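Side-chain contacts in sister chromatid cohesion protein (Chaetomium thermophilum, PDB 5T8V), which probably helps load cohesin onto chromatin as a member of the SCC2/Nipped-B family, and is present here as its C-terminal HEAT-repeat fragment: residues Leu1232-Leu1237 against Val1246-Lys1251; Phe1286-Val1291 against His1295-Ala1300; Glu1250-Gln1255 against Arg1277-Asn1282. One frame throughout, in Å; residues are numbered along the deposited sequence.

Interaction 1 of 3, residues Leu1232-Leu1237 against Val1246-Lys1251; sequences LFMEVL and VKFLEK
Met1234 and Phe1233 of helix 1231-1240 meet Phe1248 and Leu1249 of helix 1243-1254. The contact is apolar throughout, and all four side chains are buried. Met1234 can be followed outward from its CB. That first bond does not point at the partner helix, but the rest of the chain works its way across. CG is the first atom to touch, at 3.7 Å from CE2 of Phe1248. SD comes next and lies 3.6 Å from CD2 of Leu1249. The chain then bends at its last torsion (chi3 66°), which keeps the terminal methyl beside the leucine. CE is therefore still 3.7 Å from Leu1249 CD2. The methionine and leucine side chains cross at about a right angle.

The phenylalanines form the other half of the contact. Phe1248 turns an edge toward one face of Phe1233. Its CE1 stands 3.5 Å above the plane of that ring, off centre toward the rim. The ring centroids are 4.6 Å apart and the planes make 50°, a tilted edge-to-face pair rather than an upright T. Phe1248 also meets Tyr1200 edge-to-face, and Phe1233 packs on Ala1203 and Ile1207. Helix 1200-1213 thus closes one side of the pair. Phe1286 touches both Met1234 and Leu1249.

The two segment axes approach to 11.4 Å, wide enough for large side chains to fill the gap, and run at 152°. This is the antiparallel helical hairpin with an apolar core that recurs in HEAT-repeat alpha-solenoids.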
loop_
_atom_site.group_PDB
_atom_site.type_symbol
_atom_site.label_atom_id
_atom_site.label_comp_id
_atom_site.label_asym_id
_atom_site.label_seq_id
_atom_site.Cartn_x
_atom_site.Cartn_y
_atom_site.Cartn_z
ATOM N N LEU A 1232 16.391 -14.617 24.333
ATOM C CA LEU A 1232 17.691 -14.787 23.692
ATOM C C LEU A 1232 18.198 -16.207 23.891
ATOM O O LEU A 1232 18.571 -16.888 22.929
ATOM C CB LEU A 1232 18.703 -13.780 24.249
ATOM C CG LEU A 1232 18.497 -12.280 24.010
ATOM C CD1 LEU A 1232 17.915 -12.004 22.628
ATOM C CD2 LEU A 1232 17.640 -11.661 25.113
ATOM N N PHE A 1233 18.205 -16.672 25.143
ATOM C CA PHE A 1233 18.654 -18.025 25.450
ATOM C C PHE A 1233 18.029 -19.034 24.494
ATOM O O PHE A 1233 18.726 -19.687 23.709
ATOM C CB PHE A 1233 18.303 -18.359 26.905
ATOM C CG PHE A 1233 19.117 -19.479 27.499
ATOM C CD1 PHE A 1233 19.791 -20.388 26.697
ATOM C CD2 PHE A 1233 19.202 -19.622 28.873
ATOM C CE1 PHE A 1233 20.533 -21.410 27.254
ATOM C CE2 PHE A 1233 19.943 -20.644 29.437
ATOM C CZ PHE A 1233 20.608 -21.539 28.626
ATOM N N MET A 1234 16.701 -19.157 24.534
ATOM C CA MET A 1234 16.031 -20.124 23.674
ATOM C C MET A 1234 16.304 -19.851 22.203
ATOM O O MET A 1234 16.388 -20.793 21.405
ATOM C CB MET A 1234 14.530 -20.117 23.948
ATOM C CG MET A 1234 14.158 -20.778 25.267
ATOM S SD MET A 1234 12.465 -21.387 25.306
ATOM C CE MET A 1234 12.536 -22.692 24.085
ATOM N N GLU A 1235 16.455 -18.580 21.819
ATOM C CA GLU A 1235 16.785 -18.285 20.431
ATOM C C GLU A 1235 18.091 -18.960 20.037
ATOM O O GLU A 1235 18.195 -19.551 18.956
ATOM C CB GLU A 1235 16.867 -16.775 20.208
ATOM C CG GLU A 1235 16.967 -16.384 18.741
ATOM C CD GLU A 1235 16.681 -14.914 18.502
ATOM O OE1 GLU A 1235 17.612 -14.094 18.640
ATOM O OE2 GLU A 1235 15.519 -14.581 18.182
ATOM N N VAL A 1236 19.094 -18.906 20.917
ATOM C CA VAL A 1236 20.350 -19.601 20.653
ATOM C C VAL A 1236 20.116 -21.101 20.574
ATOM O O VAL A 1236 20.776 -21.801 19.796
ATOM C CB VAL A 1236 21.391 -19.239 21.731
ATOM C CG1 VAL A 1236 22.679 -20.035 21.531
ATOM C CG2 VAL A 1236 21.680 -17.747 21.698
ATOM N N LEU A 1237 19.178 -21.621 21.367
ATOM C CA LEU A 1237 18.835 -23.036 21.301
ATOM C C LEU A 1237 18.036 -23.391 20.057
ATOM O O LEU A 1237 17.683 -24.563 19.884
ATOM C CB LEU A 1237 18.054 -23.441 22.554
ATOM C CG LEU A 1237 18.897 -23.877 23.757
ATOM C CD1 LEU A 1237 19.506 -25.244 23.507
ATOM C CD2 LEU A 1237 19.987 -22.859 24.072
ATOM N N VAL A 1246 13.844 -29.248 24.042
ATOM C CA VAL A 1246 12.783 -29.770 24.904
ATOM C C VAL A 1246 13.280 -29.884 26.339
ATOM O O VAL A 1246 12.708 -29.298 27.267
ATOM C CB VAL A 1246 12.283 -31.132 24.385
ATOM C CG1 VAL A 1246 11.356 -31.802 25.405
ATOM C CG2 VAL A 1246 11.565 -30.965 23.061
ATOM N N LYS A 1247 14.361 -30.641 26.539
ATOM C CA LYS A 1247 14.844 -30.883 27.893
ATOM C C LYS A 1247 15.087 -29.576 28.632
ATOM O O LYS A 1247 14.779 -29.464 29.825
ATOM C CB LYS A 1247 16.120 -31.727 27.859
ATOM C CG LYS A 1247 16.600 -32.183 29.235
ATOM C CD LYS A 1247 15.553 -33.038 29.947
ATOM C CE LYS A 1247 16.057 -33.551 31.285
ATOM N NZ LYS A 1247 16.325 -32.443 32.244
ATOM N N PHE A 1248 15.627 -28.569 27.941
ATOM C CA PHE A 1248 15.826 -27.271 28.575
ATOM C C PHE A 1248 14.530 -26.795 29.217
ATOM O O PHE A 1248 14.480 -26.510 30.420
ATOM C CB PHE A 1248 16.337 -26.250 27.558
ATOM C CG PHE A 1248 16.397 -24.848 28.091
ATOM C CD1 PHE A 1248 17.369 -24.483 29.006
ATOM C CD2 PHE A 1248 15.479 -23.897 27.678
ATOM C CE1 PHE A 1248 17.425 -23.194 29.501
ATOM C CE2 PHE A 1248 15.530 -22.606 28.168
ATOM C CZ PHE A 1248 16.504 -22.254 29.081
ATOM N N LEU A 1249 13.459 -26.724 28.423
ATOM C CA LEU A 1249 12.147 -26.411 28.976
ATOM C C LEU A 1249 11.850 -27.291 30.182
ATOM O O LEU A 1249 11.518 -26.794 31.265
ATOM C CB LEU A 1249 11.069 -26.586 27.902
ATOM C CG LEU A 1249 11.155 -25.662 26.686
ATOM C CD1 LEU A 1249 10.074 -26.019 25.678
ATOM C CD2 LEU A 1249 11.040 -24.201 27.101
ATOM N N GLU A 1250 11.989 -28.607 30.021
ATOM C CA GLU A 1250 11.748 -29.504 31.142
ATOM C C GLU A 1250 12.607 -29.117 32.337
ATOM O O GLU A 1250 12.111 -29.045 33.470
ATOM C CB GLU A 1250 12.011 -30.950 30.724
ATOM C CG GLU A 1250 11.005 -31.477 29.715
ATOM C CD GLU A 1250 11.214 -32.941 29.387
ATOM O OE1 GLU A 1250 12.326 -33.455 29.633
ATOM O OE2 GLU A 1250 10.263 -33.579 28.887
ATOM N N LYS A 1251 13.891 -28.830 32.105
ATOM C CA LYS A 1251 14.755 -28.426 33.207
ATOM C C LYS A 1251 14.198 -27.193 33.908
ATOM O O LYS A 1251 14.184 -27.128 35.144
ATOM C CB LYS A 1251 16.177 -28.170 32.701
ATOM C CG LYS A 1251 17.181 -27.784 33.792
ATOM C CD LYS A 1251 17.138 -28.718 35.005
ATOM C CE LYS A 1251 17.395 -30.177 34.634
ATOM N NZ LYS A 1251 18.777 -30.405 34.121
#

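Interaction 2 of 3, residues Phe1286-Val1291 against His1295-Ala1300; sequences FEYVTV and HSLVAA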
loop_
_atom_site.group_PDB
_atom_site.type_symbol
_atom_site.label_atom_id
_atom_site.label_comp_id
_atom_site.label_asym_id
_atom_site.label_seq_id
_atom_site.Cartn_x
_atom_site.Cartn_y
_atom_site.Cartn_z
ATOM N N PHE A 1286 7.029 -17.574 24.814
ATOM C CA PHE A 1286 8.338 -18.077 24.412
ATOM C C PHE A 1286 8.504 -18.209 22.902
ATOM O O PHE A 1286 9.623 -18.405 22.418
ATOM C CB PHE A 1286 8.593 -19.447 25.058
ATOM C CG PHE A 1286 9.636 -19.443 26.151
ATOM C CD1 PHE A 1286 10.760 -18.635 26.073
ATOM C CD2 PHE A 1286 9.489 -20.267 27.255
ATOM C CE1 PHE A 1286 11.709 -18.644 27.081
ATOM C CE2 PHE A 1286 10.435 -20.280 28.262
ATOM C CZ PHE A 1286 11.547 -19.467 28.174
ATOM N N GLU A 1287 7.413 -18.113 22.144
ATOM C CA GLU A 1287 7.446 -18.354 20.704
ATOM C C GLU A 1287 7.982 -19.757 20.409
ATOM O O GLU A 1287 9.013 -19.942 19.758
ATOM C CB GLU A 1287 8.278 -17.284 19.983
ATOM C CG GLU A 1287 7.539 -15.984 19.705
ATOM C CD GLU A 1287 6.428 -16.148 18.684
ATOM O OE1 GLU A 1287 5.385 -16.749 19.022
ATOM O OE2 GLU A 1287 6.600 -15.682 17.538
ATOM N N TYR A 1288 7.257 -20.752 20.914
ATOM C CA TYR A 1288 7.619 -22.141 20.673
ATOM C C TYR A 1288 7.518 -22.455 19.184
ATOM O O TYR A 1288 6.669 -21.915 18.469
ATOM C CB TYR A 1288 6.712 -23.073 21.478
ATOM C CG TYR A 1288 6.709 -22.786 22.964
ATOM C CD1 TYR A 1288 7.632 -23.387 23.810
ATOM C CD2 TYR A 1288 5.783 -21.913 23.520
ATOM C CE1 TYR A 1288 7.633 -23.126 25.168
ATOM C CE2 TYR A 1288 5.775 -21.645 24.876
ATOM C CZ TYR A 1288 6.701 -22.255 25.696
ATOM O OH TYR A 1288 6.698 -21.991 27.047
ATOM N N VAL A 1289 8.398 -23.341 18.715
ATOM C CA VAL A 1289 8.510 -23.647 17.293
ATOM C C VAL A 1289 7.969 -25.026 16.945
ATOM O O VAL A 1289 7.947 -25.388 15.761
ATOM C CB VAL A 1289 9.966 -23.497 16.806
ATOM C CG1 VAL A 1289 10.845 -24.648 17.295
ATOM C CG2 VAL A 1289 10.024 -23.356 15.283
ATOM N N THR A 1290 7.521 -25.803 17.931
ATOM C CA THR A 1290 6.863 -27.076 17.667
ATOM C C THR A 1290 5.787 -27.294 18.718
ATOM O O THR A 1290 5.873 -26.772 19.832
ATOM C CB THR A 1290 7.839 -28.262 17.683
ATOM O OG1 THR A 1290 8.465 -28.355 18.968
ATOM C CG2 THR A 1290 8.906 -28.109 16.610
ATOM N N VAL A 1291 4.764 -28.071 18.353
ATOM C CA VAL A 1291 3.758 -28.461 19.334
ATOM C C VAL A 1291 4.264 -29.581 20.234
ATOM O O VAL A 1291 3.689 -29.813 21.304
ATOM C CB VAL A 1291 2.441 -28.891 18.662
ATOM C CG1 VAL A 1291 1.871 -27.750 17.831
ATOM C CG2 VAL A 1291 2.646 -30.130 17.810
ATOM N N HIS A 1295 3.969 -29.369 24.148
ATOM C CA HIS A 1295 3.207 -30.493 24.687
ATOM C C HIS A 1295 3.991 -31.204 25.782
ATOM O O HIS A 1295 3.444 -31.526 26.842
ATOM C CB HIS A 1295 2.835 -31.467 23.568
ATOM C CG HIS A 1295 2.033 -32.643 24.035
ATOM N ND1 HIS A 1295 0.794 -32.510 24.623
ATOM C CD2 HIS A 1295 2.295 -33.971 24.003
ATOM C CE1 HIS A 1295 0.325 -33.707 24.932
ATOM N NE2 HIS A 1295 1.217 -34.610 24.566
ATOM N N SER A 1296 5.278 -31.460 25.541
ATOM C CA SER A 1296 6.118 -32.045 26.580
ATOM C C SER A 1296 6.294 -31.087 27.750
ATOM O O SER A 1296 6.452 -31.529 28.894
ATOM C CB SER A 1296 7.478 -32.431 25.999
ATOM O OG SER A 1296 7.331 -33.357 24.935
ATOM N N LEU A 1297 6.262 -29.781 27.484
ATOM C CA LEU A 1297 6.378 -28.795 28.553
ATOM C C LEU A 1297 5.172 -28.854 29.481
ATOM O O LEU A 1297 5.315 -29.027 30.695
ATOM C CB LEU A 1297 6.535 -27.395 27.952
ATOM C CG LEU A 1297 6.478 -26.218 28.932
ATOM C CD1 LEU A 1297 7.538 -26.354 30.012
ATOM C CD2 LEU A 1297 6.636 -24.901 28.187
ATOM N N VAL A 1298 3.965 -28.715 28.923
ATOM C CA VAL A 1298 2.761 -28.789 29.743
ATOM C C VAL A 1298 2.625 -30.171 30.362
ATOM O O VAL A 1298 2.014 -30.328 31.426
ATOM C CB VAL A 1298 1.513 -28.415 28.915
ATOM C CG1 VAL A 1298 1.664 -27.019 28.321
ATOM C CG2 VAL A 1298 1.254 -29.443 27.823
ATOM N N ALA A 1299 3.183 -31.194 29.712
ATOM C CA ALA A 1299 3.213 -32.521 30.316
ATOM C C ALA A 1299 4.076 -32.523 31.571
ATOM O O ALA A 1299 3.702 -33.113 32.592
ATOM C CB ALA A 1299 3.728 -33.546 29.305
ATOM N N ALA A 1300 5.231 -31.857 31.516
ATOM C CA ALA A 1300 6.099 -31.787 32.686
ATOM C C ALA A 1300 5.480 -30.932 33.783
ATOM O O ALA A 1300 5.651 -31.222 34.974
ATOM C CB ALA A 1300 7.469 -31.239 32.288
#
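Tyr1288 and Leu1297 make an apolar contact between a loop and the start of the helix that follows it. The loop joins helix 1271-1284 to helix 1291-1319 in the HEAT-repeat alpha-solenoid. A second, backbone contact between Val1291 and His1295 belongs to the first turn of the helix itself. The loop ends in an N-cap: Thr1290 sits just before the helix, and its OG1 accepts a hydrogen bond from the backbone N of Glu1293.

Tyr1288 points from the loop toward the helix, and Leu1297 points back. Only one branch of the leucine does the touching. Its CG is anti to the backbone N (chi1 172°), which carries the branched end out toward the loop. CD2 then lies 3.6 Å from Tyr1288 CZ, and it is close to CE1 and OH as well. It comes up beside the phenol end of the ring, and the two side chains meet at about a right angle. The hydroxyl is not left to this apolar neighbour. It is hydrogen-bonded to the backbone O of Leu1283, near the end of the preceding helix, and so ties the loop back to that helix.

Phe1286 packs against the same tyrosine. Its CB lies 3.4 Å above one face of the Tyr1288 ring, toward the rim. The Tyr1288 OH in turn lies in the plane of the Phe1286 ring, at its edge. Tyr1288 also touches Leu1249 of helix 1243-1254.

The histidine ring points away from the contact, at the exposed side. The backbone N of His1295 donates to Val1291 O at 2.9 Å.

Interaction 3 of 3, residues Glu1250-Gln1255 against Arg1277-Asn1282; sequences EKLVSQ and RFIIEN
The flat groups stand beside the contact that Leu1252 and Gln1255 make with Ile1279, not within it. Over the centre of one face of the Phe1278 ring lies Asn1282 ND2, 3.7 Å above the plane. The same ND2 makes a weak hydrogen bond to Phe1278 O, and Asn1282 OD1 is hydrogen-bonded to Leu1230 N. The Gln1255 amide is engaged by its OE1, which is hydrogen-bonded to Tyr1275 OH.

The side chains touch through aliphatic atoms. Ile1279 points toward helix 1243-1254. Its CG1 lies between the backbone N and the carbonyl carbon (chi1 63°), and CD1 is carried across to the 1250-1255 segment, where it packs 3.8 Å from Gln1255 CB and also meets the backbone O of Leu1252. The other branch, CG2, and the branch point CB face Leu1252, whose CD2 is 4.0 Å from Ile1279 CB. The two side chains cross obliquely. Ile1204 of helix 1200-1213 packs on both, so three helices meet here.

This is buried packing of branched aliphatic side chains, as between the layered helices of HEAT-repeat alpha-solenoids.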
loop_
_atom_site.group_PDB
_atom_site.type_symbol
_atom_site.label_atom_id
_atom_site.label_comp_id
_atom_site.label_asym_id
_atom_site.label_seq_id
_atom_site.Cartn_x
_atom_site.Cartn_y
_atom_site.Cartn_z
ATOM N N GLU A 1250 11.989 -28.607 30.021
ATOM C CA GLU A 1250 11.748 -29.504 31.142
ATOM C C GLU A 1250 12.607 -29.117 32.337
ATOM O O GLU A 1250 12.111 -29.045 33.470
ATOM C CB GLU A 1250 12.011 -30.950 30.724
ATOM C CG GLU A 1250 11.005 -31.477 29.715
ATOM C CD GLU A 1250 11.214 -32.941 29.387
ATOM O OE1 GLU A 1250 12.326 -33.455 29.633
ATOM O OE2 GLU A 1250 10.263 -33.579 28.887
ATOM N N LYS A 1251 13.891 -28.830 32.105
ATOM C CA LYS A 1251 14.755 -28.426 33.207
ATOM C C LYS A 1251 14.198 -27.193 33.908
ATOM O O LYS A 1251 14.184 -27.128 35.144
ATOM C CB LYS A 1251 16.177 -28.170 32.701
ATOM C CG LYS A 1251 17.181 -27.784 33.792
ATOM C CD LYS A 1251 17.138 -28.718 35.005
ATOM C CE LYS A 1251 17.395 -30.177 34.634
ATOM N NZ LYS A 1251 18.777 -30.405 34.121
ATOM N N LEU A 1252 13.717 -26.212 33.138
ATOM C CA LEU A 1252 13.041 -25.070 33.744
ATOM C C LEU A 1252 11.970 -25.542 34.714
ATOM O O LEU A 1252 11.957 -25.150 35.887
ATOM C CB LEU A 1252 12.427 -24.178 32.663
ATOM C CG LEU A 1252 13.345 -23.164 31.986
ATOM C CD1 LEU A 1252 12.709 -22.652 30.704
ATOM C CD2 LEU A 1252 13.631 -22.015 32.934
ATOM N N VAL A 1253 11.073 -26.411 34.243
ATOM C CA VAL A 1253 10.032 -26.949 35.114
ATOM C C VAL A 1253 10.658 -27.605 36.337
ATOM O O VAL A 1253 10.197 -27.413 37.469
ATOM C CB VAL A 1253 9.139 -27.935 34.334
ATOM C CG1 VAL A 1253 8.069 -28.530 35.243
ATOM C CG2 VAL A 1253 8.496 -27.242 33.141
ATOM N N SER A 1254 11.727 -28.378 36.131
ATOM C CA SER A 1254 12.358 -29.071 37.249
ATOM C C SER A 1254 12.961 -28.087 38.240
ATOM O O SER A 1254 13.072 -28.397 39.432
ATOM C CB SER A 1254 13.425 -30.036 36.733
ATOM O OG SER A 1254 12.839 -31.058 35.944
ATOM N N GLN A 1255 13.349 -26.898 37.776
ATOM C CA GLN A 1255 13.877 -25.885 38.680
ATOM C C GLN A 1255 12.797 -25.264 39.553
ATOM O O GLN A 1255 13.130 -24.499 40.465
ATOM C CB GLN A 1255 14.590 -24.792 37.880
ATOM C CG GLN A 1255 15.986 -25.179 37.408
ATOM C CD GLN A 1255 17.045 -24.942 38.468
ATOM O OE1 GLN A 1255 17.128 -23.859 39.048
ATOM N NE2 GLN A 1255 17.861 -25.957 38.729
ATOM N N ARG A 1277 8.295 -17.731 40.094
ATOM C CA ARG A 1277 7.553 -16.758 39.301
ATOM C C ARG A 1277 8.371 -16.305 38.099
ATOM O O ARG A 1277 7.866 -16.246 36.969
ATOM C CB ARG A 1277 7.173 -15.557 40.169
ATOM C CG ARG A 1277 6.399 -14.484 39.419
ATOM C CD ARG A 1277 6.111 -13.282 40.296
ATOM N NE ARG A 1277 5.091 -12.422 39.704
ATOM C CZ ARG A 1277 4.551 -11.370 40.309
ATOM N NH1 ARG A 1277 4.931 -11.033 41.536
ATOM N NH2 ARG A 1277 3.624 -10.654 39.687
ATOM N N PHE A 1278 9.646 -15.983 38.329
ATOM C CA PHE A 1278 10.491 -15.507 37.242
ATOM C C PHE A 1278 10.509 -16.491 36.080
ATOM O O PHE A 1278 10.451 -16.081 34.915
ATOM C CB PHE A 1278 11.915 -15.252 37.739
ATOM C CG PHE A 1278 12.906 -15.028 36.630
ATOM C CD1 PHE A 1278 12.964 -13.814 35.971
ATOM C CD2 PHE A 1278 13.775 -16.034 36.243
ATOM C CE1 PHE A 1278 13.870 -13.606 34.947
ATOM C CE2 PHE A 1278 14.682 -15.834 35.223
ATOM C CZ PHE A 1278 14.730 -14.619 34.574
ATOM N N ILE A 1279 10.582 -17.795 36.368
ATOM C CA ILE A 1279 10.753 -18.774 35.296
ATOM C C ILE A 1279 9.439 -19.393 34.831
ATOM O O ILE A 1279 9.453 -20.187 33.883
ATOM C CB ILE A 1279 11.755 -19.883 35.685
ATOM C CG1 ILE A 1279 11.266 -20.694 36.885
ATOM C CG2 ILE A 1279 13.121 -19.273 35.969
ATOM C CD1 ILE A 1279 12.170 -21.877 37.209
ATOM N N ILE A 1280 8.308 -19.060 35.452
ATOM C CA ILE A 1280 7.017 -19.427 34.865
ATOM C C ILE A 1280 6.499 -18.313 33.963
ATOM O O ILE A 1280 5.916 -18.579 32.905
ATOM C CB ILE A 1280 5.985 -19.795 35.956
ATOM C CG1 ILE A 1280 5.640 -18.588 36.829
ATOM C CG2 ILE A 1280 6.483 -20.953 36.807
ATOM C CD1 ILE A 1280 4.338 -17.916 36.444
ATOM N N GLU A 1281 6.724 -17.056 34.357
ATOM C CA GLU A 1281 6.382 -15.946 33.476
ATOM C C GLU A 1281 7.136 -16.039 32.155
ATOM O O GLU A 1281 6.672 -15.511 31.137
ATOM C CB GLU A 1281 6.675 -14.619 34.174
ATOM C CG GLU A 1281 5.748 -14.317 35.338
ATOM C CD GLU A 1281 6.160 -13.077 36.110
ATOM O OE1 GLU A 1281 7.365 -12.924 36.395
ATOM O OE2 GLU A 1281 5.279 -12.252 36.426
ATOM N N ASN A 1282 8.295 -16.705 32.147
ATOM C CA ASN A 1282 8.974 -16.991 30.887
ATOM C C ASN A 1282 8.243 -18.075 30.107
ATOM O O ASN A 1282 8.150 -18.008 28.876
ATOM C CB ASN A 1282 10.422 -17.415 31.142
ATOM C CG ASN A 1282 11.337 -16.241 31.427
ATOM O OD1 ASN A 1282 11.686 -15.481 30.526
ATOM N ND2 ASN A 1282 11.747 -16.099 32.681
#

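Helix 1243-1254 is common ground. Interactions 1 and 3 use successive parts of it and overlap at Glu1250 and Lys1251. Interaction 2 packs against it, with Leu1297 on Val1253. The three centres lie 11 to 12 Å apart. Interactions 1 and 3 are core contacts between helices: the first rests on aromatic rings and sulfur, the third on aliphatic branches. Helix 1200-1213 borders both. Interaction 2 is only partly buried. It runs from a buried tyrosine to an exposed histidine, and its hydrogen bond between segments is a backbone bond of the helix's first turn. Phe1286 joins all three, since it also reaches Leu1252.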